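Local coordinates for type IV pilin protein (Neisseria meningitidis, PDB 5V0M), which is the non-core minor pilin PilV, a component of type IV pili that is probably involved in adhesion to host cells, at residues N44-N48 with T69-E73. Sequence-based numbering, arbitrary orientation.
Sequences NKYFN and TNDGE
Tyr46 and Asn70 bring the two backbones closest, with CA atoms 5.4 Å apart, where the turn leading into strand 47-54 meets a loop that folds back through a type II beta turn from Asn70 to Glu73, closed by the hydrogen bond from Glu73 N to Asn70 O. Two successive carbonyls of segment 44-48 each receive a side-chain donor. Thr69 OG1 gives its proton to Lys45 O at 2.8 Å, tilted modestly from the carbonyl plane; a chi1 of 58° sets this hydroxyl between the threonine's own N and C. Asn70 ND2 reaches Tyr46 O at 3.2 Å from above the carbonyl plane, a bent bond with an N-H...O angle of 147°. Asn70 ND2 also lies over one face of the Phe47 ring, 3.6 Å from Phe47 CE2, with amide and ring planes 75° apart. Glu73 CG packs 4.0 Å from Phe47 CZ. Within segment 44-48, Asn44 OD1 accepts a hydrogen bond from Tyr46 N at 2.8 Å, on a lone pair, which makes an Asx turn. Arg8 of helix 3-30 hydrogen-bonds to Asn70 OD1 and makes a cation-pi contact with Tyr46, while Glu73 OE2 accepts a hydrogen bond from Cys75 N and forms a salt bridge with Arg5. Phe47 packs against Leu9 and Val12 of that helix and Ala63 of strand 59-65, so the contact joins the edge strand's start and the loop before strand 76-80 to the pilin helix.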
# COMPACT_ATOMS: atom_id res chain seq x y z
N ASN A 44 8.38 0.04 -3.07
CA ASN A 44 8.57 -1.32 -3.49
C ASN A 44 9.04 -1.29 -4.95
O ASN A 44 8.64 -0.42 -5.71
CB ASN A 44 7.17 -1.86 -3.34
CG ASN A 44 7.08 -3.28 -3.62
OD1 ASN A 44 7.16 -3.67 -4.76
ND2 ASN A 44 6.81 -4.06 -2.60
N LYS A 45 9.89 -2.26 -5.35
CA LYS A 45 10.38 -2.32 -6.72
C LYS A 45 9.24 -2.45 -7.73
O LYS A 45 9.37 -2.02 -8.87
CB LYS A 45 11.30 -3.56 -6.82
CG LYS A 45 12.26 -3.61 -7.95
CD LYS A 45 13.48 -4.54 -7.63
CE LYS A 45 13.12 -5.95 -7.19
NZ LYS A 45 14.27 -6.89 -7.40
N TYR A 46 8.13 -3.06 -7.32
CA TYR A 46 7.06 -3.50 -8.21
C TYR A 46 5.78 -2.70 -8.07
O TYR A 46 4.86 -2.90 -8.89
CB TYR A 46 6.77 -4.98 -7.91
CG TYR A 46 7.97 -5.84 -8.20
CD1 TYR A 46 8.50 -5.92 -9.49
CD2 TYR A 46 8.59 -6.55 -7.19
CE1 TYR A 46 9.60 -6.71 -9.75
CE2 TYR A 46 9.71 -7.35 -7.46
CZ TYR A 46 10.20 -7.40 -8.73
OH TYR A 46 11.29 -8.22 -9.00
N PHE A 47 5.68 -1.82 -7.06
CA PHE A 47 4.49 -1.03 -6.79
C PHE A 47 4.91 0.32 -6.25
O PHE A 47 5.79 0.41 -5.38
CB PHE A 47 3.59 -1.67 -5.71
CG PHE A 47 2.95 -2.96 -6.11
CD1 PHE A 47 1.64 -3.01 -6.56
CD2 PHE A 47 3.65 -4.14 -5.99
CE1 PHE A 47 1.04 -4.21 -6.92
CE2 PHE A 47 3.07 -5.33 -6.36
CZ PHE A 47 1.76 -5.36 -6.83
N ASN A 48 4.25 1.36 -6.75
CA ASN A 48 4.42 2.73 -6.27
C ASN A 48 3.44 2.97 -5.13
O ASN A 48 2.23 2.77 -5.29
CB ASN A 48 4.13 3.68 -7.43
CG ASN A 48 5.14 3.59 -8.53
OD1 ASN A 48 6.33 3.39 -8.27
ND2 ASN A 48 4.69 3.74 -9.77
N THR A 69 8.54 -2.54 -14.12
CA THR A 69 9.03 -3.79 -13.56
C THR A 69 7.93 -4.83 -13.39
O THR A 69 8.25 -6.01 -13.15
CB THR A 69 9.59 -3.53 -12.17
OG1 THR A 69 8.55 -2.96 -11.39
CG2 THR A 69 10.82 -2.62 -12.18
N ASN A 70 6.67 -4.43 -13.44
CA ASN A 70 5.55 -5.28 -13.08
C ASN A 70 4.44 -5.16 -14.12
O ASN A 70 3.26 -5.19 -13.79
CB ASN A 70 5.05 -4.89 -11.70
CG ASN A 70 4.37 -6.04 -10.97
OD1 ASN A 70 4.43 -7.19 -11.37
ND2 ASN A 70 3.71 -5.70 -9.88
N ASP A 71 4.80 -5.10 -15.39
CA ASP A 71 3.80 -4.89 -16.43
C ASP A 71 2.90 -6.11 -16.49
O ASP A 71 3.33 -7.25 -16.30
CB ASP A 71 4.47 -4.67 -17.79
CG ASP A 71 3.57 -3.95 -18.79
OD1 ASP A 71 3.89 -4.02 -19.99
OD2 ASP A 71 2.57 -3.30 -18.40
N GLY A 72 1.62 -5.88 -16.72
CA GLY A 72 0.65 -6.94 -16.64
C GLY A 72 -0.07 -7.04 -15.31
O GLY A 72 -1.21 -7.50 -15.28
N GLU A 73 0.56 -6.61 -14.20
CA GLU A 73 -0.15 -6.55 -12.92
C GLU A 73 -1.11 -5.38 -12.94
O GLU A 73 -0.72 -4.26 -13.24
CB GLU A 73 0.83 -6.34 -11.76
CG GLU A 73 0.16 -6.31 -10.39
CD GLU A 73 -0.56 -7.59 -10.09
OE1 GLU A 73 0.09 -8.64 -9.86
OE2 GLU A 73 -1.81 -7.58 -10.14